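Local coordinates for protein pyruvate kinase (Pseudomonas aeruginosa, PDB 6QXL) that probably catalyses the last step of glycolysis, the magnesium-dependent transfer of phosphate from phosphoenolpyruvate to ADP, giving pyruvate and ATP, at residues A[35-49]-A[175-188]. Numbering follows the deposited sequence.
Sequences LNFSHGTPDEHRARA and KDKADIKLAADMDL
Lys-175 NZ donates to Phe-37 O, 2.8 Å away: the lysine chain runs extended until a bend at its last torsion turns the ammonium onto this carbonyl oxygen, which it meets from above the carbonyl plane. The same NZ forms a salt bridge to the syn lone pair of Asp-179 OD2, one turn further along the helix, so the turn after strand 32-36 and a helical carboxylate share one lysine. Near the C-terminal end of the helix Arg-46 NH2 donates to Asp-185 OD2 at 2.9 Å, nearly straight at 169°. The acceptor lies in the guanidinium plane, although the two planar groups are steeply inclined to each other. A weak bond from Arg-46 NH1 to Asp-43 extends this into a three-residue network.

Helices 42-58 and 174-185 pack on the outside of the eight-stranded TIM barrel, and their segments 42-49 and 175-185 run near parallel, at 26° to each other; Ala-49 and Leu-188 both rest on Leu-65 of strand 64-68.

The Asp-179 carboxylate stacks on Phe-37 offset toward the CB-CG end of the side chain, the ring and carboxylate planes 21° apart.

Apolar packing centres on Leu-182, Leu-188 and Met-186. Phe-37 CE1 meets Leu-182 CD2 at 3.9 Å, and Phe-37 CZ meets Leu-188 CD1. Leu-182 divides its branches: CD2 also touches Pro-42 CB, whereas CD1 lies over one face of the Arg-46 guanidinium, 3.5 Å from NH2. Met-186, bent at its last torsion, abuts Leu-35 CD1 tip to tip with its CE methyl, which also packs against His-45 O and lies 3.3 Å from Ala-49 CB.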
loop_
_atom_site.group_PDB
_atom_site.type_symbol
_atom_site.label_atom_id
_atom_site.label_comp_id
_atom_site.label_asym_id
_atom_site.label_seq_id
_atom_site.Cartn_x
_atom_site.Cartn_y
_atom_site.Cartn_z
ATOM N N LEU A 35 -20.959 -30.469 -23.236
ATOM C CA LEU A 35 -21.486 -31.165 -24.384
ATOM C C LEU A 35 -21.335 -30.205 -25.539
ATOM O O LEU A 35 -22.027 -29.176 -25.591
ATOM C CB LEU A 35 -22.956 -31.529 -24.170
ATOM C CG LEU A 35 -23.298 -32.193 -22.838
ATOM C CD1 LEU A 35 -24.801 -32.512 -22.844
ATOM C CD2 LEU A 35 -22.533 -33.473 -22.595
ATOM N N ASN A 36 -20.420 -30.520 -26.454
ATOM C CA ASN A 36 -20.125 -29.621 -27.556
ATOM C C ASN A 36 -21.075 -29.920 -28.694
ATOM O O ASN A 36 -20.968 -30.958 -29.323
ATOM C CB ASN A 36 -18.653 -29.774 -27.968
ATOM C CG ASN A 36 -18.243 -28.824 -29.066
ATOM O OD1 ASN A 36 -18.986 -27.912 -29.441
ATOM N ND2 ASN A 36 -17.065 -29.040 -29.592
ATOM N N PHE A 37 -21.995 -29.008 -28.964
ATOM C CA PHE A 37 -22.988 -29.243 -30.014
ATOM C C PHE A 37 -22.419 -29.172 -31.416
ATOM O O PHE A 37 -23.099 -29.553 -32.348
ATOM C CB PHE A 37 -24.184 -28.286 -29.892
ATOM C CG PHE A 37 -25.044 -28.516 -28.676
ATOM C CD1 PHE A 37 -25.471 -29.795 -28.317
ATOM C CD2 PHE A 37 -25.440 -27.445 -27.887
ATOM C CE1 PHE A 37 -26.274 -30.000 -27.201
ATOM C CE2 PHE A 37 -26.246 -27.632 -26.767
ATOM C CZ PHE A 37 -26.673 -28.912 -26.424
ATOM N N SER A 38 -21.189 -28.710 -31.589
ATOM C CA SER A 38 -20.551 -28.758 -32.918
ATOM C C SER A 38 -20.482 -30.191 -33.481
ATOM O O SER A 38 -20.469 -30.356 -34.678
ATOM C CB SER A 38 -19.120 -28.217 -32.850
ATOM O OG SER A 38 -19.104 -26.896 -32.375
ATOM N N HIS A 39 -20.408 -31.204 -32.614
ATOM C CA HIS A 39 -20.354 -32.589 -33.040
ATOM C C HIS A 39 -21.392 -33.408 -32.297
ATOM O O HIS A 39 -21.943 -32.981 -31.293
ATOM C CB HIS A 39 -18.960 -33.197 -32.859
ATOM C CG HIS A 39 -17.845 -32.320 -33.347
ATOM N ND1 HIS A 39 -17.574 -32.121 -34.687
ATOM C CD2 HIS A 39 -16.973 -31.539 -32.665
ATOM C CE1 HIS A 39 -16.547 -31.298 -34.809
ATOM N NE2 HIS A 39 -16.198 -30.891 -33.599
ATOM N N GLY A 40 -21.680 -34.588 -32.826
ATOM C CA GLY A 40 -22.631 -35.513 -32.239
ATOM C C GLY A 40 -24.079 -35.232 -32.600
ATOM O O GLY A 40 -24.439 -34.140 -33.039
ATOM N N THR A 41 -24.910 -36.243 -32.401
ATOM C CA THR A 41 -26.336 -36.166 -32.650
ATOM C C THR A 41 -27.066 -35.833 -31.346
ATOM O O THR A 41 -26.583 -36.166 -30.245
ATOM C CB THR A 41 -26.865 -37.519 -33.150
ATOM O OG1 THR A 41 -26.685 -38.497 -32.116
ATOM C CG2 THR A 41 -26.137 -37.895 -34.426
ATOM N N PRO A 42 -28.260 -35.236 -31.466
ATOM C CA PRO A 42 -29.070 -34.996 -30.283
ATOM C C PRO A 42 -29.192 -36.179 -29.312
ATOM O O PRO A 42 -29.124 -35.972 -28.103
ATOM C CB PRO A 42 -30.420 -34.602 -30.865
ATOM C CG PRO A 42 -30.083 -33.913 -32.134
ATOM C CD PRO A 42 -28.829 -34.565 -32.644
ATOM N N ASP A 43 -29.328 -37.391 -29.827
ATOM C CA ASP A 43 -29.492 -38.544 -28.938
ATOM C C ASP A 43 -28.202 -38.956 -28.275
ATOM O O ASP A 43 -28.222 -39.429 -27.130
ATOM C CB ASP A 43 -30.181 -39.717 -29.635
ATOM C CG ASP A 43 -31.632 -39.395 -30.045
ATOM O OD1 ASP A 43 -32.343 -38.529 -29.442
ATOM O OD2 ASP A 43 -32.054 -39.958 -31.059
ATOM N N GLU A 44 -27.084 -38.742 -28.943
ATOM C CA GLU A 44 -25.767 -38.961 -28.316
ATOM C C GLU A 44 -25.593 -38.054 -27.091
ATOM O O GLU A 44 -25.102 -38.492 -26.033
ATOM C CB GLU A 44 -24.616 -38.750 -29.310
ATOM C CG GLU A 44 -24.385 -39.976 -30.221
ATOM C CD GLU A 44 -23.450 -39.745 -31.401
ATOM O OE1 GLU A 44 -23.487 -38.613 -31.978
ATOM O OE2 GLU A 44 -22.723 -40.681 -31.787
ATOM N N HIS A 45 -26.024 -36.803 -27.224
ATOM C CA HIS A 45 -25.943 -35.873 -26.109
ATOM C C HIS A 45 -26.897 -36.289 -24.993
ATOM O O HIS A 45 -26.495 -36.360 -23.824
ATOM C CB HIS A 45 -26.206 -34.438 -26.568
ATOM C CG HIS A 45 -25.163 -33.919 -27.516
ATOM N ND1 HIS A 45 -23.796 -34.011 -27.267
ATOM C CD2 HIS A 45 -25.299 -33.335 -28.732
ATOM C CE1 HIS A 45 -23.155 -33.492 -28.293
ATOM N NE2 HIS A 45 -24.040 -33.083 -29.196
ATOM N N ARG A 46 -28.145 -36.583 -25.347
ATOM C CA ARG A 46 -29.123 -37.024 -24.348
ATOM C C ARG A 46 -28.635 -38.222 -23.549
ATOM O O ARG A 46 -28.800 -38.266 -22.335
ATOM C CB ARG A 46 -30.432 -37.377 -25.016
ATOM C CG ARG A 46 -31.206 -36.190 -25.468
ATOM C CD ARG A 46 -32.624 -36.643 -25.796
ATOM N NE ARG A 46 -33.512 -35.498 -26.016
ATOM C CZ ARG A 46 -33.774 -34.957 -27.203
ATOM N NH1 ARG A 46 -33.159 -35.392 -28.335
ATOM N NH2 ARG A 46 -34.596 -33.908 -27.257
ATOM N N ALA A 47 -28.026 -39.179 -24.235
ATOM C CA ALA A 47 -27.565 -40.389 -23.570
ATOM C C ALA A 47 -26.458 -40.066 -22.569
ATOM O O ALA A 47 -26.491 -40.547 -21.431
ATOM C CB ALA A 47 -27.089 -41.413 -24.591
ATOM N N ARG A 48 -25.504 -39.248 -23.001
ATOM C CA ARG A 48 -24.424 -38.814 -22.123
ATOM C C ARG A 48 -24.957 -37.987 -20.935
ATOM O O ARG A 48 -24.576 -38.219 -19.788
ATOM C CB ARG A 48 -23.383 -38.010 -22.903
ATOM C CG ARG A 48 -22.541 -38.844 -23.845
ATOM C CD ARG A 48 -21.801 -37.953 -24.810
ATOM N NE ARG A 48 -21.082 -38.724 -25.834
ATOM C CZ ARG A 48 -20.633 -38.199 -26.980
ATOM N NH1 ARG A 48 -20.804 -36.896 -27.253
ATOM N NH2 ARG A 48 -20.000 -38.954 -27.853
ATOM N N ALA A 49 -25.869 -37.061 -21.222
ATOM C CA ALA A 49 -26.451 -36.219 -20.166
ATOM C C ALA A 49 -27.100 -37.056 -19.074
ATOM O O ALA A 49 -26.854 -36.822 -17.875
ATOM C CB ALA A 49 -27.451 -35.234 -20.745
ATOM N N LYS A 175 -28.932 -23.606 -36.639
ATOM C CA LYS A 175 -28.501 -24.724 -35.806
ATOM C C LYS A 175 -28.545 -24.335 -34.317
ATOM O O LYS A 175 -29.076 -25.085 -33.500
ATOM C CB LYS A 175 -27.113 -25.190 -36.196
ATOM C CG LYS A 175 -26.635 -26.384 -35.381
ATOM C CD LYS A 175 -25.205 -26.761 -35.788
ATOM C CE LYS A 175 -24.843 -28.142 -35.227
ATOM N NZ LYS A 175 -25.111 -28.244 -33.769
ATOM N N ASP A 176 -28.006 -23.167 -33.988
ATOM C CA ASP A 176 -27.948 -22.744 -32.594
ATOM C C ASP A 176 -29.336 -22.570 -31.977
ATOM O O ASP A 176 -29.560 -22.981 -30.837
ATOM C CB ASP A 176 -27.149 -21.431 -32.472
ATOM C CG ASP A 176 -25.668 -21.609 -32.816
ATOM O OD1 ASP A 176 -25.123 -22.796 -32.780
ATOM O OD2 ASP A 176 -25.083 -20.512 -33.136
ATOM N N LYS A 177 -30.261 -22.006 -32.743
ATOM C CA LYS A 177 -31.640 -21.872 -32.275
ATOM C C LYS A 177 -32.246 -23.228 -31.953
ATOM O O LYS A 177 -32.919 -23.378 -30.940
ATOM C CB LYS A 177 -32.475 -21.110 -33.309
ATOM C CG LYS A 177 -32.073 -19.627 -33.345
ATOM C CD LYS A 177 -32.609 -18.906 -34.581
ATOM C CE LYS A 177 -32.341 -17.422 -34.461
ATOM N NZ LYS A 177 -32.851 -16.652 -35.613
ATOM N N ALA A 178 -31.968 -24.219 -32.795
ATOM C CA ALA A 178 -32.410 -25.591 -32.526
ATOM C C ALA A 178 -31.740 -26.166 -31.296
ATOM O O ALA A 178 -32.397 -26.817 -30.487
ATOM C CB ALA A 178 -32.147 -26.484 -33.737
ATOM N N ASP A 179 -30.442 -25.916 -31.154
ATOM C CA ASP A 179 -29.688 -26.420 -30.005
ATOM C C ASP A 179 -30.106 -25.731 -28.701
ATOM O O ASP A 179 -30.068 -26.358 -27.646
ATOM C CB ASP A 179 -28.190 -26.272 -30.230
ATOM C CG ASP A 179 -27.660 -27.138 -31.381
ATOM O OD1 ASP A 179 -28.195 -28.258 -31.574
ATOM O OD2 ASP A 179 -26.673 -26.695 -32.048
ATOM N N ILE A 180 -30.514 -24.468 -28.770
ATOM C CA ILE A 180 -31.039 -23.793 -27.589
ATOM C C ILE A 180 -32.274 -24.538 -27.070
ATOM O O ILE A 180 -32.412 -24.778 -25.867
ATOM C CB ILE A 180 -31.342 -22.305 -27.853
ATOM C CG1 ILE A 180 -30.019 -21.523 -27.911
ATOM C CG2 ILE A 180 -32.183 -21.722 -26.744
ATOM C CD1 ILE A 180 -30.122 -20.072 -28.351
ATOM N N LYS A 181 -33.153 -24.913 -27.986
ATOM C CA LYS A 181 -34.347 -25.701 -27.637
ATOM C C LYS A 181 -33.948 -27.056 -27.073
ATOM O O LYS A 181 -34.502 -27.511 -26.080
ATOM C CB LYS A 181 -35.280 -25.866 -28.827
ATOM C CG LYS A 181 -35.936 -24.532 -29.194
ATOM C CD LYS A 181 -36.708 -24.545 -30.493
ATOM C CE LYS A 181 -37.045 -23.116 -30.889
ATOM N NZ LYS A 181 -38.282 -22.949 -31.711
ATOM N N LEU A 182 -32.971 -27.679 -27.692
ATOM C CA LEU A 182 -32.474 -28.951 -27.193
ATOM C C LEU A 182 -31.923 -28.806 -25.776
ATOM O O LEU A 182 -32.156 -29.662 -24.933
ATOM C CB LEU A 182 -31.410 -29.514 -28.134
ATOM C CG LEU A 182 -30.715 -30.776 -27.664
ATOM C CD1 LEU A 182 -31.702 -31.887 -27.350
ATOM C CD2 LEU A 182 -29.704 -31.268 -28.662
ATOM N N ALA A 183 -31.200 -27.721 -25.520
ATOM C CA ALA A 183 -30.627 -27.486 -24.202
ATOM C C ALA A 183 -31.719 -27.309 -23.156
ATOM O O ALA A 183 -31.668 -27.933 -22.083
ATOM C CB ALA A 183 -29.708 -26.275 -24.223
ATOM N N ALA A 184 -32.710 -26.485 -23.481
ATOM C CA ALA A 184 -33.866 -26.311 -22.601
ATOM C C ALA A 184 -34.570 -27.641 -22.322
ATOM O O ALA A 184 -34.906 -27.944 -21.175
ATOM C CB ALA A 184 -34.841 -25.298 -23.194
ATOM N N ASP A 185 -34.731 -28.449 -23.365
ATOM C CA ASP A 185 -35.405 -29.741 -23.248
ATOM C C ASP A 185 -34.633 -30.699 -22.349
ATOM O O ASP A 185 -35.231 -31.496 -21.655
ATOM C CB ASP A 185 -35.625 -30.349 -24.645
ATOM C CG ASP A 185 -36.493 -31.600 -24.637
ATOM O OD1 ASP A 185 -37.648 -31.478 -24.175
ATOM O OD2 ASP A 185 -35.996 -32.698 -25.073
ATOM N N MET A 186 -33.309 -30.611 -22.356
ATOM C CA MET A 186 -32.471 -31.473 -21.516
ATOM C C MET A 186 -32.266 -30.930 -20.111
ATOM O O MET A 186 -31.604 -31.584 -19.312
ATOM C CB MET A 186 -31.098 -31.662 -22.172
ATOM C CG MET A 186 -31.109 -32.408 -23.498
ATOM S SD MET A 186 -29.514 -32.292 -24.318
ATOM C CE MET A 186 -28.610 -33.499 -23.359
ATOM N N ASP A 187 -32.822 -29.749 -19.803
ATOM C CA ASP A 187 -32.622 -29.074 -18.497
ATOM C C ASP A 187 -31.152 -28.830 -18.189
ATOM O O ASP A 187 -30.672 -29.115 -17.093
ATOM C CB ASP A 187 -33.258 -29.868 -17.330
ATOM C CG ASP A 187 -34.745 -29.700 -17.255
ATOM O OD1 ASP A 187 -35.370 -28.912 -18.045
ATOM O OD2 ASP A 187 -35.280 -30.355 -16.341
ATOM N N LEU A 188 -30.424 -28.318 -19.172
ATOM C CA LEU A 188 -29.012 -28.053 -18.976
ATOM C C LEU A 188 -28.820 -26.909 -17.985
ATOM O O LEU A 188 -29.609 -25.966 -17.942
ATOM C CB LEU A 188 -28.336 -27.732 -20.308
ATOM C CG LEU A 188 -28.296 -28.848 -21.357
ATOM C CD1 LEU A 188 -27.424 -28.428 -22.516
ATOM C CD2 LEU A 188 -27.799 -30.164 -20.769
#